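Local coordinates for ThiJ/PfpI family protein (Francisella tularensis subsp. novicida, PDB 4P5P), which probably acts as a glyoxalase III-type lyase of the Hsp31-like branch of the DJ-1/PfpI family, linked to rapid encystment and virulence, at residues E154-S159 with T205-Q210; F158-E163 with L176-V181; T29-S34 with T213-A218. All blocks are in the same frame, centred on the assembly; numbering follows the deposited sequence. Where two conformers were deposited one is given.

Contact 1 (E154-S159 with T205-Q210); sequences EVTGFS and TAQNPQ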
ATOM      1  N   GLU A 154       0.520  -1.141  16.913  1.00 17.40           N
ATOM      2  CA  GLU A 154      -0.772  -1.658  16.495  1.00 18.03           C
ATOM      3  C   GLU A 154      -0.946  -1.483  14.996  1.00 17.12           C
ATOM      4  O   GLU A 154      -0.874  -0.367  14.482  1.00 17.93           O
ATOM      5  CB  GLU A 154      -1.896  -0.959  17.254  1.00 19.97           C
ATOM      6  CG  GLU A 154      -1.716  -1.100  18.750  1.00 23.88           C
ATOM      7  CD  GLU A 154      -2.893  -0.606  19.546  1.00 29.56           C
ATOM      8  OE1 GLU A 154      -2.794  -0.591  20.794  1.00 32.52           O
ATOM      9  OE2 GLU A 154      -3.914  -0.232  18.931  1.00 32.55           O
ATOM     10  N   VAL A 155      -1.137  -2.602  14.314  1.00 15.31           N
ATOM     11  CA  VAL A 155      -1.322  -2.625  12.871  1.00 13.38           C
ATOM     12  C   VAL A 155      -2.471  -3.549  12.482  1.00 13.98           C
ATOM     13  O   VAL A 155      -2.929  -4.388  13.275  1.00 14.70           O
ATOM     14  CB  VAL A 155      -0.038  -3.100  12.119  1.00 13.56           C
ATOM     15  CG1 VAL A 155       1.170  -2.268  12.504  1.00 12.76           C
ATOM     16  CG2 VAL A 155       0.232  -4.592  12.366  1.00 14.53           C
ATOM     17  N   THR A 156      -2.938  -3.377  11.253  1.00 13.39           N
ATOM     18  CA  THR A 156      -3.788  -4.351  10.600  1.00 13.56           C
ATOM     19  C   THR A 156      -3.282  -4.559   9.179  1.00 14.40           C
ATOM     20  O   THR A 156      -2.175  -4.110   8.838  1.00 13.57           O
ATOM     21  CB  THR A 156      -5.277  -3.907  10.612  1.00 14.26           C
ATOM     22  OG1 THR A 156      -6.109  -4.973  10.143  1.00 15.48           O
ATOM     23  CG2 THR A 156      -5.495  -2.664   9.757  1.00 14.11           C
ATOM     24  N   GLY A 157      -4.081  -5.246   8.372  1.00 14.52           N
ATOM     25  CA  GLY A 157      -3.715  -5.635   7.020  1.00 14.45           C
ATOM     26  C   GLY A 157      -4.616  -6.789   6.626  1.00 15.27           C
ATOM     27  O   GLY A 157      -5.397  -7.258   7.450  1.00 16.41           O
ATOM     28  N   PHE A 158      -4.533  -7.240   5.376  1.00 15.28           N
ATOM     29  CA  PHE A 158      -5.424  -8.283   4.868  1.00 16.15           C
ATOM     30  C   PHE A 158      -5.373  -9.519   5.774  1.00 16.96           C
ATOM     31  O   PHE A 158      -4.306 -10.082   6.016  1.00 17.17           O
ATOM     32  CB  PHE A 158      -5.038  -8.631   3.429  1.00 17.97           C
ATOM     33  CG  PHE A 158      -6.139  -9.258   2.617  1.00 19.22           C
ATOM     34  CD1 PHE A 158      -7.160  -8.482   2.077  1.00 20.47           C
ATOM     35  CD2 PHE A 158      -6.140 -10.613   2.361  1.00 19.33           C
ATOM     36  CE1 PHE A 158      -8.159  -9.059   1.304  1.00 21.49           C
ATOM     37  CE2 PHE A 158      -7.127 -11.186   1.593  1.00 21.06           C
ATOM     38  CZ  PHE A 158      -8.136 -10.409   1.062  1.00 21.91           C
ATOM     39  N   SER A 159      -6.530  -9.949   6.266  1.00 17.52           N
ATOM     40  CA  SER A 159      -6.579 -10.951   7.329  1.00 19.40           C
ATOM     41  C   SER A 159      -6.498 -12.366   6.771  1.00 19.47           C
ATOM     42  O   SER A 159      -6.827 -12.598   5.614  1.00 21.41           O
ATOM     43  CB  SER A 159      -7.858 -10.787   8.156  1.00 21.32           C
ATOM     44  OG  SER A 159      -8.995 -11.183   7.420  1.00 22.84           O
ATOM     45  N   THR A 205      -2.304   1.756   8.975  1.00 13.31           N
ATOM     46  CA  THR A 205      -2.572   0.557   8.202  1.00 12.84           C
ATOM     47  C   THR A 205      -4.078   0.309   8.097  1.00 13.62           C
ATOM     48  O   THR A 205      -4.863   0.753   8.938  1.00 14.20           O
ATOM     49  CB  THR A 205      -1.865  -0.687   8.804  1.00 12.91           C
ATOM     50  OG1 THR A 205      -2.187  -0.821  10.191  1.00 12.24           O
ATOM     51  CG2 THR A 205      -0.341  -0.574   8.687  1.00 12.51           C
ATOM     52  N   ALA A 206      -4.474  -0.363   7.029  1.00 12.53           N
ATOM     53  CA  ALA A 206      -5.882  -0.587   6.723  1.00 12.59           C
ATOM     54  C   ALA A 206      -6.041  -2.009   6.207  1.00 12.68           C
ATOM     55  O   ALA A 206      -5.130  -2.572   5.607  1.00 14.20           O
ATOM     56  CB  ALA A 206      -6.384   0.429   5.709  1.00 12.94           C
ATOM     57  N   GLN A 207      -7.198  -2.602   6.460  1.00 13.70           N
ATOM     58  CA  GLN A 207      -7.343  -4.044   6.327  1.00 14.71           C
ATOM     59  C   GLN A 207      -7.633  -4.551   4.910  1.00 15.06           C
ATOM     60  O   GLN A 207      -7.110  -5.584   4.517  1.00 14.79           O
ATOM     61  CB  GLN A 207      -8.454  -4.504   7.267  1.00 15.80           C
ATOM     62  CG  GLN A 207      -8.648  -6.002   7.326  1.00 16.64           C
ATOM     63  CD  GLN A 207      -9.650  -6.392   8.387  1.00 18.63           C
ATOM     64  OE1 GLN A 207      -9.774  -5.713   9.406  1.00 18.79           O
ATOM     65  NE2 GLN A 207     -10.375  -7.478   8.152  1.00 19.80           N
ATOM     66  N   ASN A 208      -8.457  -3.827   4.154  1.00 14.10           N
ATOM     67  CA  ASN A 208      -9.081  -4.379   2.957  1.00 14.12           C
ATOM     68  C   ASN A 208      -9.544  -3.248   2.029  1.00 14.44           C
ATOM     69  O   ASN A 208      -9.442  -2.081   2.386  1.00 14.19           O
ATOM     70  CB  ASN A 208     -10.238  -5.297   3.378  1.00 16.16           C
ATOM     71  CG  ASN A 208     -11.183  -4.622   4.336  1.00 17.09           C
ATOM     72  OD1 ASN A 208     -11.433  -3.423   4.225  1.00 16.98           O
ATOM     73  ND2 ASN A 208     -11.701  -5.383   5.313  1.00 19.20           N
ATOM     74  N   PRO A 209     -10.014  -3.582   0.814  1.00 14.94           N
ATOM     75  CA  PRO A 209     -10.437  -2.514  -0.092  1.00 15.43           C
ATOM     76  C   PRO A 209     -11.566  -1.681   0.508  1.00 15.58           C
ATOM     77  O   PRO A 209     -11.694  -0.491   0.192  1.00 16.17           O
ATOM     78  CB  PRO A 209     -10.909  -3.276  -1.332  1.00 16.13           C
ATOM     79  CG  PRO A 209     -10.190  -4.567  -1.279  1.00 15.90           C
ATOM     80  CD  PRO A 209     -10.081  -4.903   0.167  1.00 15.16           C
ATOM     81  N   GLN A 210     -12.364  -2.305   1.375  1.00 16.14           N
ATOM     82  CA  GLN A 210     -13.496  -1.629   1.991  1.00 17.15           C
ATOM     83  C   GLN A 210     -13.053  -0.596   3.022  1.00 17.99           C
ATOM     84  O   GLN A 210     -13.878   0.155   3.541  1.00 19.96           O
ATOM     85  CB  GLN A 210     -14.436  -2.643   2.642  1.00 19.00           C
ATOM     86  CG  GLN A 210     -15.064  -3.617   1.661  1.00 19.68           C
ATOM     87  CD  GLN A 210     -14.138  -4.742   1.219  1.00 20.30           C
ATOM     88  OE1 GLN A 210     -13.084  -4.976   1.812  1.00 19.94           O
ATOM     89  NE2 GLN A 210     -14.530  -5.439   0.150  1.00 23.20           N
TER
HETATM   90  O   HOH W   1      -0.804   0.878  11.985  1.00 15.05           O
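One direct hydrogen bond joins the two segments: the backbone N of Thr156 donates to the hydroxyl of Thr205, with N to OG1 2.9 Å and an N-H...O angle of 168°. Because OG1 of Thr205 lies between its own backbone N and carbonyl carbon (chi1 53°), the hydroxyl projects toward the backbone at Val155 and Thr156, where it also sits 3.3 Å from CA of Val155. A water extends the link, hydrogen-bonded to both the carbonyl O of Glu154 and Thr205 OG1.

The packing is carried by Thr156 and Gln207, whose side chains cross at about a right angle, Thr156 OG1 lying 3.7 Å from Gln207 CB. CG2 of Thr156 rests on the backbone, 3.7 Å from the C of Ala206, while its OG1 turns to the carbonyl of Ser188. In this flavodoxin-like protein the chain leaving strand 203-206 of the central sheet here meets the segment that follows the small parallel sheet of 154-155 and 186-187. Gln207 passes the carbonyl of Gly157 with its CG, 3.5 Å from the glycine O, and its buried amide is satisfied at both ends, OE1 by the N of Ala190 and NE2 by Glu162.

Weaker polar contact follows at Phe158, whose CA makes a C-H...O approach to the carbonyl O of Gln207 at 3.2 Å; the angle at the hydrogen, 126°, is well short of straight.

Contact 2 (F158-E163 with L176-V181); sequences FSNNEE and LEDSLV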
ATOM      1  N   PHE A 158      -4.533  -7.240   5.376  1.00 15.28           N
ATOM      2  CA  PHE A 158      -5.424  -8.283   4.868  1.00 16.15           C
ATOM      3  C   PHE A 158      -5.373  -9.519   5.774  1.00 16.96           C
ATOM      4  O   PHE A 158      -4.306 -10.082   6.016  1.00 17.17           O
ATOM      5  CB  PHE A 158      -5.038  -8.631   3.429  1.00 17.97           C
ATOM      6  CG  PHE A 158      -6.139  -9.258   2.617  1.00 19.22           C
ATOM      7  CD1 PHE A 158      -7.160  -8.482   2.077  1.00 20.47           C
ATOM      8  CD2 PHE A 158      -6.140 -10.613   2.361  1.00 19.33           C
ATOM      9  CE1 PHE A 158      -8.159  -9.059   1.304  1.00 21.49           C
ATOM     10  CE2 PHE A 158      -7.127 -11.186   1.593  1.00 21.06           C
ATOM     11  CZ  PHE A 158      -8.136 -10.409   1.062  1.00 21.91           C
ATOM     12  N   SER A 159      -6.530  -9.949   6.266  1.00 17.52           N
ATOM     13  CA  SER A 159      -6.579 -10.951   7.329  1.00 19.40           C
ATOM     14  C   SER A 159      -6.498 -12.366   6.771  1.00 19.47           C
ATOM     15  O   SER A 159      -6.827 -12.598   5.614  1.00 21.41           O
ATOM     16  CB  SER A 159      -7.858 -10.787   8.156  1.00 21.32           C
ATOM     17  OG  SER A 159      -8.995 -11.183   7.420  1.00 22.84           O
ATOM     18  N   ASN A 160      -6.067 -13.314   7.601  1.00 20.44           N
ATOM     19  CA  ASN A 160      -6.041 -14.713   7.192  1.00 18.90           C
ATOM     20  C   ASN A 160      -7.430 -15.224   6.821  1.00 20.71           C
ATOM     21  O   ASN A 160      -7.578 -16.036   5.915  1.00 20.67           O
ATOM     22  CB  ASN A 160      -5.453 -15.581   8.301  1.00 19.96           C
ATOM     23  CG  ASN A 160      -3.970 -15.407   8.436  1.00 21.25           C
ATOM     24  OD1 ASN A 160      -3.320 -14.909   7.528  1.00 23.26           O
ATOM     25  ND2 ASN A 160      -3.418 -15.823   9.571  1.00 21.27           N
ATOM     26  N   ASN A 161      -8.432 -14.735   7.537  1.00 22.22           N
ATOM     27  CA  ASN A 161      -9.827 -15.068   7.273  1.00 23.43           C
ATOM     28  C   ASN A 161     -10.207 -14.655   5.854  1.00 23.18           C
ATOM     29  O   ASN A 161     -10.717 -15.456   5.074  1.00 23.28           O
ATOM     30  CB  ASN A 161     -10.716 -14.372   8.304  1.00 25.48           C
ATOM     31  CG  ASN A 161     -12.198 -14.598   8.071  1.00 28.71           C
ATOM     32  OD1 ASN A 161     -12.638 -15.684   7.669  1.00 29.89           O
ATOM     33  ND2 ASN A 161     -12.988 -13.565   8.356  1.00 29.89           N
ATOM     34  N   GLU A 162      -9.933 -13.397   5.522  1.00 22.41           N
ATOM     35  CA  GLU A 162     -10.235 -12.879   4.194  1.00 21.88           C
ATOM     36  C   GLU A 162      -9.451 -13.654   3.134  1.00 21.79           C
ATOM     37  O   GLU A 162      -9.990 -13.979   2.080  1.00 22.81           O
ATOM     38  CB  GLU A 162      -9.931 -11.373   4.125  1.00 22.20           C
ATOM     39  CG  GLU A 162     -11.050 -10.520   4.703  1.00 21.39           C
ATOM     40  CD  GLU A 162     -10.595  -9.192   5.290  1.00 20.73           C
ATOM     41  OE1 GLU A 162      -9.472  -9.103   5.830  1.00 20.24           O
ATOM     42  OE2 GLU A 162     -11.389  -8.226   5.237  1.00 22.47           O
ATOM     43  N   GLU A 163      -8.185 -13.958   3.414  1.00 21.31           N
ATOM     44  CA  GLU A 163      -7.357 -14.723   2.475  1.00 21.66           C
ATOM     45  C   GLU A 163      -7.945 -16.123   2.207  1.00 22.88           C
ATOM     46  O   GLU A 163      -7.912 -16.623   1.081  1.00 22.21           O
ATOM     47  CB  GLU A 163      -5.913 -14.837   2.999  1.00 21.73           C
ATOM     48  CG  GLU A 163      -4.899 -15.156   1.913  1.00 21.22           C
ATOM     49  CD  GLU A 163      -4.592 -13.946   1.026  1.00 20.51           C
ATOM     50  OE1 GLU A 163      -3.705 -13.152   1.410  1.00 20.48           O
ATOM     51  OE2 GLU A 163      -5.230 -13.784  -0.040  1.00 22.03           O
ATOM     52  N   LEU A 176       0.377 -12.815   5.404  1.00 14.44           N
ATOM     53  CA  LEU A 176       0.662 -11.447   5.805  1.00 13.97           C
ATOM     54  C   LEU A 176       0.431 -11.229   7.299  1.00 15.07           C
ATOM     55  O   LEU A 176       1.281 -10.678   7.984  1.00 15.10           O
ATOM     56  CB  LEU A 176      -0.195 -10.483   4.993  1.00 14.35           C
ATOM     57  CG  LEU A 176      -0.059  -9.011   5.370  1.00 14.43           C
ATOM     58  CD1 LEU A 176       1.389  -8.522   5.280  1.00 15.68           C
ATOM     59  CD2 LEU A 176      -0.934  -8.192   4.467  1.00 13.87           C
ATOM     60  N   GLU A 177      -0.741 -11.641   7.783  1.00 16.43           N
ATOM     61  CA  GLU A 177      -1.048 -11.554   9.200  1.00 16.08           C
ATOM     62  C   GLU A 177       0.021 -12.227  10.057  1.00 15.26           C
ATOM     63  O   GLU A 177       0.510 -11.651  11.031  1.00 14.89           O
ATOM     64  CB  GLU A 177      -2.425 -12.179   9.478  1.00 17.31           C
ATOM     65  CG  GLU A 177      -2.765 -12.279  10.953  1.00 17.84           C
ATOM     66  CD  GLU A 177      -4.196 -12.739  11.219  1.00 19.68           C
ATOM     67  OE1 GLU A 177      -4.477 -13.065  12.388  1.00 20.35           O
ATOM     68  OE2 GLU A 177      -5.033 -12.768  10.290  1.00 20.25           O
ATOM     69  N   ASP A 178       0.375 -13.457   9.704  1.00 15.40           N
ATOM     70  CA  ASP A 178       1.356 -14.195  10.495  1.00 17.12           C
ATOM     71  C   ASP A 178       2.711 -13.465  10.480  1.00 16.57           C
ATOM     72  O   ASP A 178       3.410 -13.404  11.495  1.00 17.05           O
ATOM     73  CB  ASP A 178       1.519 -15.628   9.979  1.00 17.82           C
ATOM     74  CG  ASP A 178       0.259 -16.484  10.170  1.00 20.61           C
ATOM     75  OD1 ASP A 178      -0.708 -16.035  10.813  1.00 21.29           O
ATOM     76  OD2 ASP A 178       0.242 -17.630   9.679  1.00 21.23           O
ATOM     77  N   SER A 179       3.072 -12.894   9.335  1.00 15.41           N
ATOM     78  CA  SER A 179       4.362 -12.200   9.219  1.00 16.17           C
ATOM     79  C   SER A 179       4.431 -10.931  10.050  1.00 15.59           C
ATOM     80  O   SER A 179       5.475 -10.595  10.592  1.00 14.88           O
ATOM     81  CB  SER A 179       4.660 -11.858   7.762  1.00 19.76           C
ATOM     82  OG  SER A 179       5.193 -12.970   7.082  1.00 24.16           O
ATOM     83  N   LEU A 180       3.319 -10.210  10.139  1.00 14.63           N
ATOM     84  CA  LEU A 180       3.263  -9.008  10.962  1.00 15.45           C
ATOM     85  C   LEU A 180       3.417  -9.383  12.441  1.00 15.52           C
ATOM     86  O   LEU A 180       4.109  -8.699  13.195  1.00 15.67           O
ATOM     87  CB  LEU A 180       1.954  -8.260  10.713  1.00 14.76           C
ATOM     88  CG  LEU A 180       1.855  -7.646   9.310  1.00 13.25           C
ATOM     89  CD1 LEU A 180       0.433  -7.247   8.956  1.00 14.21           C
ATOM     90  CD2 LEU A 180       2.779  -6.439   9.194  1.00 15.02           C
ATOM     91  N   VAL A 181       2.788 -10.484  12.846  1.00 16.20           N
ATOM     92  CA  VAL A 181       2.936 -10.974  14.210  1.00 16.59           C
ATOM     93  C   VAL A 181       4.386 -11.395  14.459  1.00 18.12           C
ATOM     94  O   VAL A 181       4.977 -11.025  15.480  1.00 18.49           O
ATOM     95  CB  VAL A 181       1.966 -12.149  14.498  1.00 17.08           C
ATOM     96  CG1 VAL A 181       2.284 -12.831  15.834  1.00 18.70           C
ATOM     97  CG2 VAL A 181       0.512 -11.649  14.504  1.00 17.51           C
TER
HETATM   98  O   HOH W   2      -3.042 -12.427   6.146  1.00 17.93           O
HETATM   99  O   HOH W   3      -4.777 -16.450  11.874  1.00 32.46           O
HETATM  100  O   HOH W   4      -7.997 -13.515  10.340  1.00 27.56           O
HETATM  101  O   HOH W   5      -2.134 -13.621   3.750  1.00 20.16           O
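Glu177 receives the backbone N-H of Asn160 at the first turn of helix 160-165: N to OE2 is 2.9 Å, the N-H...O angle is 173°, and the oxygen is met nearly along its C-O axis. The glutamate gets there fully extended, with CG anti to its backbone N (chi1 173°). Its carboxylate lies stacked against the Asn160 amide, the planes 13° apart. That amide also reaches the next residue of the opposing helix, ND2 donating to OD1 of Asp178 at 3.0 Å; the acceptor lies in the amide plane, yet the donor stands above the carboxylate plane. At the other end of the amide, OD1 is hydrogen-bonded to Ser175 OG.

Waters add further bridges between the segments. One molecule donates to the carbonyl O of Phe158 and to Asn160 OD1 while accepting from the N of Glu177, and another joins the N of Asn161 to Glu177 OE2. Apolar packing is slight: CD2 of Leu176 comes 3.8 Å from the N of Phe158 and lies near its CB.

Ser159 and Glu162 close a capping box: Glu162 N donates to Ser159 OG at 3.1 Å, and Ser159 N and OG both donate to Glu162 OE1, the hydroxyl at 2.7 Å. Glu177 adds a carboxylate at the N-H of Asn160, a negative charge that would suit the positive end of the helix dipole, an arrangement characteristic of a capped helix N-terminus.

Contact 3 (T29-S34 with T213-A218); sequences THPYYS and TDFAKA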
ATOM      1  N   THR A  29      -6.807   4.548  -6.456  1.00 10.92           N
ATOM      2  CA  THR A  29      -7.623   5.654  -6.946  1.00 11.40           C
ATOM      3  C   THR A  29      -8.492   6.284  -5.855  1.00 11.28           C
ATOM      4  O   THR A  29      -8.681   7.485  -5.859  1.00 12.43           O
ATOM      5  CB  THR A  29      -8.516   5.224  -8.123  1.00 11.75           C
ATOM      6  OG1 THR A  29      -9.555   4.364  -7.660  1.00 12.23           O
ATOM      7  CG2 THR A  29      -7.706   4.496  -9.164  1.00 12.46           C
ATOM      8  N   HIS A  30      -9.011   5.501  -4.914  1.00 11.64           N
ATOM      9  CA  HIS A  30      -9.890   6.100  -3.922  1.00 12.13           C
ATOM     10  C   HIS A  30      -9.087   6.975  -2.951  1.00 11.96           C
ATOM     11  O   HIS A  30      -9.478   8.110  -2.706  1.00 12.56           O
ATOM     12  CB  HIS A  30     -10.720   5.032  -3.191  1.00 12.87           C
ATOM     13  CG  HIS A  30     -11.770   4.403  -4.059  1.00 13.95           C
ATOM     14  ND1 HIS A  30     -12.897   3.791  -3.550  1.00 15.83           N
ATOM     15  CD2 HIS A  30     -11.877   4.318  -5.410  1.00 14.63           C
ATOM     16  CE1 HIS A  30     -13.635   3.334  -4.545  1.00 16.53           C
ATOM     17  NE2 HIS A  30     -13.040   3.643  -5.686  1.00 15.59           N
ATOM     18  N   PRO A  31      -7.937   6.498  -2.447  1.00 11.53           N
ATOM     19  CA  PRO A  31      -7.152   7.434  -1.632  1.00 12.48           C
ATOM     20  C   PRO A  31      -6.593   8.619  -2.436  1.00 12.52           C
ATOM     21  O   PRO A  31      -6.494   9.727  -1.906  1.00 13.34           O
ATOM     22  CB  PRO A  31      -6.037   6.545  -1.060  1.00 11.77           C
ATOM     23  CG  PRO A  31      -6.582   5.166  -1.135  1.00 12.05           C
ATOM     24  CD  PRO A  31      -7.391   5.135  -2.389  1.00 11.10           C
ATOM     25  N   TYR A  32      -6.254   8.406  -3.705  1.00 12.73           N
ATOM     26  CA  TYR A  32      -5.804   9.501  -4.559  1.00 12.12           C
ATOM     27  C   TYR A  32      -6.813  10.636  -4.588  1.00 13.64           C
ATOM     28  O   TYR A  32      -6.481  11.778  -4.298  1.00 13.62           O
ATOM     29  CB  TYR A  32      -5.547   8.998  -5.981  1.00 12.64           C
ATOM     30  CG  TYR A  32      -4.933  10.033  -6.904  1.00 13.52           C
ATOM     31  CD1 TYR A  32      -3.562  10.204  -6.950  1.00 15.60           C
ATOM     32  CD2 TYR A  32      -5.721  10.846  -7.715  1.00 14.92           C
ATOM     33  CE1 TYR A  32      -2.989  11.141  -7.785  1.00 16.07           C
ATOM     34  CE2 TYR A  32      -5.157  11.794  -8.547  1.00 15.99           C
ATOM     35  CZ  TYR A  32      -3.783  11.938  -8.573  1.00 16.66           C
ATOM     36  OH  TYR A  32      -3.180  12.867  -9.389  1.00 19.45           O
ATOM     37  N   TYR A  33      -8.054  10.333  -4.935  1.00 12.83           N
ATOM     38  CA  TYR A  33      -9.035  11.404  -5.063  1.00 12.59           C
ATOM     39  C   TYR A  33      -9.527  11.917  -3.707  1.00 14.28           C
ATOM     40  O   TYR A  33     -10.020  13.036  -3.620  1.00 16.15           O
ATOM     41  CB  TYR A  33     -10.210  10.943  -5.921  1.00 14.12           C
ATOM     42  CG  TYR A  33      -9.874  10.874  -7.398  1.00 14.35           C
ATOM     43  CD1 TYR A  33      -9.520  12.015  -8.103  1.00 16.05           C
ATOM     44  CD2 TYR A  33      -9.895   9.669  -8.079  1.00 15.45           C
ATOM     45  CE1 TYR A  33      -9.215  11.957  -9.447  1.00 16.18           C
ATOM     46  CE2 TYR A  33      -9.604   9.607  -9.430  1.00 15.71           C
ATOM     47  CZ  TYR A  33      -9.252  10.751 -10.105  1.00 16.59           C
ATOM     48  OH  TYR A  33      -8.949  10.697 -11.450  1.00 17.14           O
ATOM     49  N   SER A  34      -9.397  11.118  -2.651  1.00 14.18           N
ATOM     50  CA  SER A  34      -9.806  11.559  -1.318  0.53 14.69           C
ATOM     51  C   SER A  34      -8.824  12.555  -0.731  1.00 15.01           C
ATOM     52  O   SER A  34      -9.208  13.468   0.014  1.00 17.90           O
ATOM     53  CB  SER A  34      -9.936  10.367  -0.370  0.53 14.73           C
ATOM     54  OG  SER A  34     -10.203  10.816   0.944  0.53 16.60           O
ATOM     55  N   THR A 213     -11.573   4.379   2.131  1.00 18.73           N
ATOM     56  CA  THR A 213     -12.075   5.713   2.459  1.00 21.21           C
ATOM     57  C   THR A 213     -11.535   6.206   3.792  1.00 20.03           C
ATOM     58  O   THR A 213     -10.960   7.294   3.880  1.00 19.44           O
ATOM     59  CB  THR A 213     -13.624   5.731   2.499  1.00 24.01           C
ATOM     60  OG1 THR A 213     -14.131   5.566   1.173  1.00 26.15           O
ATOM     61  CG2 THR A 213     -14.153   7.037   3.060  1.00 25.40           C
ATOM     62  N   ASP A 214     -11.720   5.406   4.834  1.00 19.11           N
ATOM     63  CA  ASP A 214     -11.291   5.802   6.162  1.00 19.12           C
ATOM     64  C   ASP A 214      -9.768   5.834   6.259  1.00 17.51           C
ATOM     65  O   ASP A 214      -9.205   6.588   7.041  1.00 18.01           O
ATOM     66  CB  ASP A 214     -11.868   4.852   7.206  1.00 23.00           C
ATOM     67  CG  ASP A 214     -13.268   5.252   7.653  1.00 27.01           C
ATOM     68  OD1 ASP A 214     -13.884   6.147   7.032  1.00 28.53           O
ATOM     69  OD2 ASP A 214     -13.759   4.663   8.635  1.00 29.20           O
ATOM     70  N   PHE A 215      -9.121   5.000   5.455  1.00 15.31           N
ATOM     71  CA  PHE A 215      -7.666   4.981   5.345  1.00 13.60           C
ATOM     72  C   PHE A 215      -7.192   6.348   4.888  1.00 13.26           C
ATOM     73  O   PHE A 215      -6.327   6.965   5.518  1.00 13.47           O
ATOM     74  CB  PHE A 215      -7.255   3.868   4.367  1.00 12.88           C
ATOM     75  CG  PHE A 215      -5.775   3.789   4.051  1.00 11.77           C
ATOM     76  CD1 PHE A 215      -4.838   3.545   5.034  1.00 12.31           C
ATOM     77  CD2 PHE A 215      -5.345   3.856   2.724  1.00 10.86           C
ATOM     78  CE1 PHE A 215      -3.499   3.421   4.715  1.00 13.43           C
ATOM     79  CE2 PHE A 215      -4.013   3.734   2.404  1.00 12.39           C
ATOM     80  CZ  PHE A 215      -3.096   3.511   3.390  1.00 13.36           C
ATOM     81  N   ALA A 216      -7.782   6.825   3.794  1.00 13.99           N
ATOM     82  CA  ALA A 216      -7.419   8.123   3.240  1.00 15.29           C
ATOM     83  C   ALA A 216      -7.708   9.253   4.222  1.00 16.09           C
ATOM     84  O   ALA A 216      -6.923  10.198   4.344  1.00 17.79           O
ATOM     85  CB  ALA A 216      -8.163   8.362   1.934  1.00 16.48           C
ATOM     86  N   LYS A 217      -8.854   9.170   4.894  1.00 16.73           N
ATOM     87  CA  LYS A 217      -9.219  10.164   5.895  1.00 19.23           C
ATOM     88  C   LYS A 217      -8.152  10.270   6.985  1.00 19.06           C
ATOM     89  O   LYS A 217      -7.744  11.371   7.366  1.00 20.04           O
ATOM     90  CB  LYS A 217     -10.568   9.829   6.538  1.00 25.15           C
ATOM     91  CG  LYS A 217     -11.769   9.984   5.619  1.00 31.11           C
ATOM     92  CD  LYS A 217     -13.044   9.495   6.304  1.00 35.70           C
ATOM     93  CE  LYS A 217     -14.268   9.645   5.411  1.00 38.49           C
ATOM     94  NZ  LYS A 217     -15.470   8.990   6.003  1.00 41.10           N
ATOM     95  N   ALA A 218      -7.706   9.121   7.480  1.00 18.58           N
ATOM     96  CA  ALA A 218      -6.694   9.069   8.527  1.00 19.91           C
ATOM     97  C   ALA A 218      -5.360   9.661   8.060  1.00 18.55           C
ATOM     98  O   ALA A 218      -4.702  10.398   8.788  1.00 20.63           O
ATOM     99  CB  ALA A 218      -6.503   7.655   8.978  1.00 20.32           C
TER
HETATM  100  O   HOH W   6     -13.362   3.492  -0.787  1.00 23.63           O
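Ala216 packs closely against the helix of Pro31 and Ser34. Its CB points at the opposing segment and lies 3.3 Å from OG of Ser34, 3.8 Å from CA of Pro31 and 4.1 Å from Pro31 CB. The small methyl thus fits between two residues three positions apart on helix 26-35, and the CA atoms of Pro31 and Ala216 are 4.9 Å apart. Ser34 is set for this by its first torsion (chi1 174°), which places OG anti to its backbone N and over the alanine methyl; the serine was modelled in two conformers, so this approach describes one of them. Deeper in, CG of Pro31 meets Phe215 at the ring edge, 4.3 Å from CD2. No direct hydrogen bond crosses here, and the helix of Pro31 is kinked where the proline N lacks a bond to the preceding turn.

The solvent side is looser. There His30 and Thr213 make no direct contact; a water lies in the plane of the imidazole at its edge, 2.8 Å from ND1, and bonds to Thr213 OG1 at 3.0 Å. His30 NE2 is engaged by Asp63. Lys217, also at the margin, points away and makes a long, weak hydrogen bond within a salt bridge to Asp214 of its own helix.

The segment axes approach to 8.8 Å and cross at -40°. Phe215 extends from this interface onto Ile204 and Ala206 of strand 203-206, while Tyr32, directed away from helix 212-222, packs on strand 40-46 and helix 73-80; both helices thus lie against the central sheet.

How the contacts relate
Contacts 1 and 2 both use the segment around Phe158 and Ser159, and have centres 9 Å apart; Glu162 ties them together through probable hydrogen bonds to Gln207 and Asn208. Contact 3 pairs helix 26-35 with helix 212-222, near the two ends of the chain, so both other contacts fall between its two segments in sequence. Its centre is 14 Å from that of contact 1, which it touches where Phe215 packs on Ala206, strand 203-206 leading on to helix 212-222. Contacts 2 and 3 do not meet, their centres being 22 Å apart. Contact 1 therefore lies between the helix pair on the central sheet and the peripheral helices 160-165 and 176-182.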